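PDB 5U4Q: dTDP-glucose 4,6-dehydratase from Klebsiella pneumoniae, which probably binds NAD in a Rossmann-type domain to dehydrate dTDP-glucose to its 4-keto-6-deoxy sugar. Local coordinates for residues A[221-233]-A[307-319]. Sequence-based numbering, arbitrary orientation.
Sequences TYIDDIVEAVVRV and PLYDLVGFKPQTS
D225 and P316 bring the two backbones to 5.1 Å between their CA atoms; around this point 313-319 runs antiparallel to helix 223-233, and helix 307-312 crosses that helix at 61°, the axes 10.6 Å apart. The carboxylate of D225 grips the extended chain through both oxygens. Its OD1 accepts Q317 N in an almost straight bond, met from above the carboxylate plane, while OD2 receives T318 N at 3.0 Å on its syn lone pair. Water 1 donates to OD2 and accepts from Y222 N, linking the end of strand 220-222, at the N-cap, to the carboxylate in the helix's first turn. T318 lays CG2 against the Y222 ring, 3.8 Å from CG.

In one of two modelled conformers of 312-314, E228, one turn on, sits over the F314 ring: its CG lies 3.5 Å from the ring centroid and 7° off the normal, a CH-pi contact, with D225 OD1 at the ring's edge. CG anti to the backbone N (chi1 174°) puts the F314 ring beneath E228; its CB lies over one face of the R232 guanidinium. Two in-plane bonds there fix that group's rotation: R232 NE to E228 OE2 at 2.7 Å, a salt bridge, and R232 NH1 to V312 O at 3.0 Å, the last turn of helix 307-312. Beyond it, V233 CG2 packs tightly on L308 CD1 (3.5 Å).

The contact straps the C-terminal chain across a Rossmann-fold helix, whose other sides meet helix 14-25, where R22 is E228's second salt-bridge partner, and strands 176-185 and 258-263; S319 caps helix 320-334.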
loop_
_atom_site.group_PDB
_atom_site.type_symbol
_atom_site.label_atom_id
_atom_site.label_comp_id
_atom_site.label_asym_id
_atom_site.label_seq_id
_atom_site.Cartn_x
_atom_site.Cartn_y
_atom_site.Cartn_z
ATOM N N THR A 221 -11.935 -22.719 -2.569
ATOM C CA THR A 221 -12.121 -23.045 -3.969
ATOM C C THR A 221 -11.060 -24.024 -4.415
ATOM O O THR A 221 -9.882 -23.828 -4.130
ATOM C CB THR A 221 -12.050 -21.809 -4.886
ATOM O OG1 THR A 221 -12.968 -20.835 -4.443
ATOM C CG2 THR A 221 -12.397 -22.172 -6.308
ATOM N N TYR A 222 -11.500 -25.092 -5.087
ATOM C CA TYR A 222 -10.572 -26.091 -5.618
ATOM C C TYR A 222 -9.642 -25.479 -6.681
ATOM O O TYR A 222 -10.078 -24.685 -7.529
ATOM C CB TYR A 222 -11.336 -27.303 -6.146
ATOM C CG TYR A 222 -10.424 -28.422 -6.554
ATOM C CD1 TYR A 222 -9.726 -29.148 -5.591
ATOM C CD2 TYR A 222 -10.231 -28.754 -7.886
ATOM C CE1 TYR A 222 -8.857 -30.163 -5.939
ATOM C CE2 TYR A 222 -9.374 -29.780 -8.236
ATOM C CZ TYR A 222 -8.665 -30.461 -7.265
ATOM O OH TYR A 222 -7.794 -31.494 -7.630
ATOM N N ILE A 223 -8.379 -25.870 -6.609
ATOM C CA ILE A 223 -7.357 -25.292 -7.491
ATOM C C ILE A 223 -7.722 -25.318 -8.974
ATOM O O ILE A 223 -7.528 -24.320 -9.652
ATOM C CB ILE A 223 -5.959 -25.932 -7.219
ATOM C CG1 ILE A 223 -4.877 -25.262 -8.074
ATOM C CG2 ILE A 223 -5.964 -27.439 -7.424
ATOM C CD1 ILE A 223 -4.647 -23.786 -7.790
ATOM N N ASP A 224 -8.282 -26.409 -9.486
ATOM C CA ASP A 224 -8.595 -26.432 -10.923
ATOM C C ASP A 224 -9.610 -25.367 -11.326
ATOM O O ASP A 224 -9.542 -24.836 -12.447
ATOM C CB ASP A 224 -9.084 -27.799 -11.387
ATOM C CG ASP A 224 -8.001 -28.868 -11.402
ATOM O OD1 ASP A 224 -6.846 -28.618 -11.037
ATOM O OD2 ASP A 224 -8.351 -30.011 -11.780
ATOM N N ASP A 225 -10.558 -25.066 -10.433
ATOM C CA ASP A 225 -11.555 -24.030 -10.689
ATOM C C ASP A 225 -10.883 -22.655 -10.712
ATOM O O ASP A 225 -11.210 -21.827 -11.558
ATOM C CB ASP A 225 -12.680 -24.120 -9.659
ATOM C CG ASP A 225 -13.502 -25.359 -9.817
ATOM O OD1 ASP A 225 -13.765 -25.749 -10.978
ATOM O OD2 ASP A 225 -13.976 -25.869 -8.791
ATOM N N ILE A 226 -9.945 -22.410 -9.794
ATOM C CA ILE A 226 -9.171 -21.163 -9.814
ATOM C C ILE A 226 -8.390 -21.047 -11.131
ATOM O O ILE A 226 -8.390 -19.991 -11.776
ATOM C CB ILE A 226 -8.176 -21.101 -8.627
ATOM C CG1 ILE A 226 -8.938 -20.977 -7.279
ATOM C CG2 ILE A 226 -7.146 -19.977 -8.796
ATOM C CD1 ILE A 226 -9.756 -19.705 -7.094
ATOM N N VAL A 227 -7.742 -22.116 -11.532
ATOM C CA VAL A 227 -6.929 -22.104 -12.757
ATOM C C VAL A 227 -7.783 -21.758 -13.973
ATOM O O VAL A 227 -7.391 -20.914 -14.784
ATOM C CB VAL A 227 -6.233 -23.453 -12.970
ATOM C CG1 VAL A 227 -5.637 -23.560 -14.377
ATOM C CG2 VAL A 227 -5.170 -23.683 -11.917
ATOM N N GLU A 228 -8.947 -22.374 -14.096
ATOM C CA GLU A 228 -9.818 -22.099 -15.239
ATOM C C GLU A 228 -10.183 -20.616 -15.274
ATOM O O GLU A 228 -10.117 -19.994 -16.340
ATOM C CB GLU A 228 -11.077 -22.974 -15.173
ATOM C CG GLU A 228 -12.000 -22.820 -16.368
ATOM C CD GLU A 228 -11.357 -23.216 -17.681
ATOM O OE1 GLU A 228 -10.506 -24.123 -17.691
ATOM O OE2 GLU A 228 -11.737 -22.629 -18.724
ATOM N N ALA A 229 -10.547 -20.056 -14.121
ATOM C CA ALA A 229 -10.923 -18.634 -14.062
ATOM C C ALA A 229 -9.767 -17.708 -14.418
ATOM O O ALA A 229 -9.922 -16.737 -15.179
ATOM C CB ALA A 229 -11.424 -18.293 -12.685
ATOM N N VAL A 230 -8.610 -17.972 -13.845
ATOM C CA VAL A 230 -7.462 -17.117 -14.091
ATOM C C VAL A 230 -7.052 -17.155 -15.547
ATOM O O VAL A 230 -6.725 -16.124 -16.124
ATOM C CB VAL A 230 -6.287 -17.505 -13.169
ATOM C CG1 VAL A 230 -5.009 -16.758 -13.519
ATOM C CG2 VAL A 230 -6.668 -17.270 -11.719
ATOM N N VAL A 231 -7.032 -18.340 -16.151
ATOM C CA VAL A 231 -6.601 -18.433 -17.546
ATOM C C VAL A 231 -7.614 -17.698 -18.451
ATOM O O VAL A 231 -7.198 -17.015 -19.412
ATOM C CB VAL A 231 -6.273 -19.888 -17.954
ATOM C CG1 VAL A 231 -6.010 -19.982 -19.451
ATOM C CG2 VAL A 231 -5.066 -20.390 -17.158
ATOM N N ARG A 232 -8.908 -17.758 -18.130
ATOM C CA ARG A 232 -9.941 -16.980 -18.881
ATOM C C ARG A 232 -9.722 -15.462 -18.672
ATOM O O ARG A 232 -9.766 -14.695 -19.639
ATOM C CB ARG A 232 -11.368 -17.358 -18.495
ATOM C CG ARG A 232 -11.748 -18.765 -18.916
ATOM C CD ARG A 232 -13.181 -19.099 -18.630
ATOM N NE ARG A 232 -13.445 -20.504 -18.988
ATOM C CZ ARG A 232 -14.609 -20.972 -19.427
ATOM N NH1 ARG A 232 -15.655 -20.168 -19.612
ATOM N NH2 ARG A 232 -14.722 -22.269 -19.713
ATOM N N VAL A 233 -9.470 -15.046 -17.433
ATOM C CA VAL A 233 -9.251 -13.629 -17.138
ATOM C C VAL A 233 -8.046 -13.068 -17.874
ATOM O O VAL A 233 -8.087 -11.918 -18.315
ATOM C CB VAL A 233 -9.105 -13.358 -15.621
ATOM C CG1 VAL A 233 -8.568 -11.950 -15.328
ATOM C CG2 VAL A 233 -10.433 -13.562 -14.931
ATOM N N PRO A 307 -19.478 -10.347 -10.521
ATOM C CA PRO A 307 -18.786 -9.705 -11.609
ATOM C C PRO A 307 -17.915 -10.695 -12.412
ATOM O O PRO A 307 -17.887 -10.599 -13.653
ATOM C CB PRO A 307 -17.992 -8.599 -10.912
ATOM C CG PRO A 307 -18.824 -8.248 -9.729
ATOM C CD PRO A 307 -19.393 -9.560 -9.272
ATOM N N LEU A 308 -17.250 -11.646 -11.746
ATOM C CA LEU A 308 -16.380 -12.579 -12.491
ATOM C C LEU A 308 -17.236 -13.584 -13.278
ATOM O O LEU A 308 -16.843 -14.013 -14.376
ATOM C CB LEU A 308 -15.338 -13.241 -11.583
ATOM C CG LEU A 308 -14.117 -13.917 -12.236
ATOM C CD1 LEU A 308 -13.350 -12.954 -13.127
ATOM C CD2 LEU A 308 -13.183 -14.479 -11.177
ATOM N N TYR A 309 -18.429 -13.907 -12.755
ATOM C CA TYR A 309 -19.380 -14.756 -13.497
ATOM C C TYR A 309 -19.860 -14.054 -14.753
ATOM O O TYR A 309 -19.908 -14.660 -15.807
ATOM C CB TYR A 309 -20.605 -15.171 -12.640
ATOM C CG TYR A 309 -21.631 -15.961 -13.442
ATOM C CD1 TYR A 309 -21.441 -17.310 -13.708
ATOM C CD2 TYR A 309 -22.766 -15.343 -13.977
ATOM C CE1 TYR A 309 -22.355 -18.029 -14.471
ATOM C CE2 TYR A 309 -23.684 -16.064 -14.748
ATOM C CZ TYR A 309 -23.470 -17.408 -14.980
ATOM O OH TYR A 309 -24.357 -18.143 -15.739
ATOM N N ASP A 310 -20.241 -12.789 -14.659
ATOM C CA ASP A 310 -20.661 -12.067 -15.851
ATOM C C ASP A 310 -19.482 -11.898 -16.825
ATOM O O ASP A 310 -19.687 -11.856 -18.034
ATOM C CB ASP A 310 -21.270 -10.701 -15.494
ATOM C CG ASP A 310 -22.543 -10.828 -14.649
ATOM O OD1 ASP A 310 -23.127 -11.933 -14.578
ATOM O OD2 ASP A 310 -22.962 -9.816 -14.049
ATOM N N LEU A 311 -18.249 -11.887 -16.312
ATOM C CA LEU A 311 -17.102 -11.647 -17.187
ATOM C C LEU A 311 -16.612 -12.860 -17.986
ATOM O O LEU A 311 -16.467 -12.756 -19.216
ATOM C CB LEU A 311 -15.911 -11.087 -16.401
ATOM C CG LEU A 311 -14.785 -10.465 -17.240
ATOM C CD1 LEU A 311 -15.188 -9.096 -17.785
ATOM C CD2 LEU A 311 -13.527 -10.338 -16.405
ATOM N N VAL A 312 -16.271 -13.965 -17.302
ATOM C CA VAL A 312 -15.656 -15.153 -17.963
ATOM C C VAL A 312 -16.603 -16.334 -18.244
ATOM O O VAL A 312 -16.194 -17.316 -18.859
ATOM C CB VAL A 312 -14.395 -15.682 -17.212
ATOM C CG1 VAL A 312 -13.302 -14.614 -17.147
ATOM C CG2 VAL A 312 -14.741 -16.208 -15.823
ATOM N N GLY A 313 -17.848 -16.242 -17.796
ATOM C CA GLY A 313 -18.822 -17.302 -18.069
ATOM C C GLY A 313 -18.407 -18.666 -17.547
ATOM O O GLY A 313 -18.537 -19.680 -18.245
ATOM N N PHE A 314 -17.909 -18.692 -16.315
ATOM C CA PHE A 314 -17.502 -19.946 -15.652
ATOM C C PHE A 314 -17.623 -19.805 -14.141
ATOM O O PHE A 314 -17.250 -18.778 -13.580
ATOM C CB PHE A 314 -16.061 -20.313 -16.006
ATOM C CG PHE A 314 -15.529 -21.514 -15.262
ATOM C CD1 PHE A 314 -15.734 -22.798 -15.748
ATOM C CD2 PHE A 314 -14.809 -21.357 -14.089
ATOM C CE1 PHE A 314 -15.239 -23.902 -15.071
ATOM C CE2 PHE A 314 -14.296 -22.458 -13.412
ATOM C CZ PHE A 314 -14.526 -23.732 -13.896
ATOM N N LYS A 315 -18.141 -20.842 -13.482
ATOM C CA LYS A 315 -18.250 -20.863 -12.021
ATOM C C LYS A 315 -17.580 -22.144 -11.492
ATOM O O LYS A 315 -17.401 -23.099 -12.256
ATOM C CB LYS A 315 -19.716 -20.835 -11.573
ATOM C CG LYS A 315 -20.559 -21.972 -12.149
ATOM C CD LYS A 315 -21.998 -21.944 -11.646
ATOM C CE LYS A 315 -22.820 -23.100 -12.218
ATOM N NZ LYS A 315 -24.174 -23.238 -11.603
ATOM N N PRO A 316 -17.233 -22.179 -10.190
ATOM C CA PRO A 316 -16.534 -23.409 -9.749
ATOM C C PRO A 316 -17.422 -24.642 -9.857
ATOM O O PRO A 316 -18.608 -24.575 -9.544
ATOM C CB PRO A 316 -16.213 -23.126 -8.281
ATOM C CG PRO A 316 -16.196 -21.649 -8.161
ATOM C CD PRO A 316 -17.188 -21.133 -9.150
ATOM N N GLN A 317 -16.854 -25.728 -10.346
ATOM C CA GLN A 317 -17.605 -26.957 -10.554
ATOM C C GLN A 317 -17.251 -28.078 -9.575
ATOM O O GLN A 317 -17.968 -29.080 -9.537
ATOM C CB GLN A 317 -17.320 -27.488 -11.973
ATOM C CG GLN A 317 -17.628 -26.525 -13.114
ATOM C CD GLN A 317 -17.157 -27.029 -14.476
ATOM O OE1 GLN A 317 -16.511 -28.081 -14.589
ATOM N NE2 GLN A 317 -17.474 -26.269 -15.525
ATOM N N THR A 318 -16.170 -27.942 -8.805
ATOM C CA THR A 318 -15.700 -29.054 -7.986
ATOM C C THR A 318 -16.350 -29.089 -6.627
ATOM O O THR A 318 -16.309 -28.101 -5.896
ATOM C CB THR A 318 -14.175 -28.992 -7.788
ATOM O OG1 THR A 318 -13.546 -28.886 -9.061
ATOM C CG2 THR A 318 -13.643 -30.278 -7.069
ATOM N N SER A 319 -16.978 -30.220 -6.296
ATOM C CA SER A 319 -17.565 -30.387 -4.972
ATOM C C SER A 319 -16.488 -30.593 -3.923
ATOM O O SER A 319 -15.369 -30.992 -4.223
ATOM C CB SER A 319 -18.480 -31.626 -4.924
ATOM O OG SER A 319 -17.754 -32.803 -5.220
HETATM O O HOH W 1 -14.231 -25.419 -5.959
#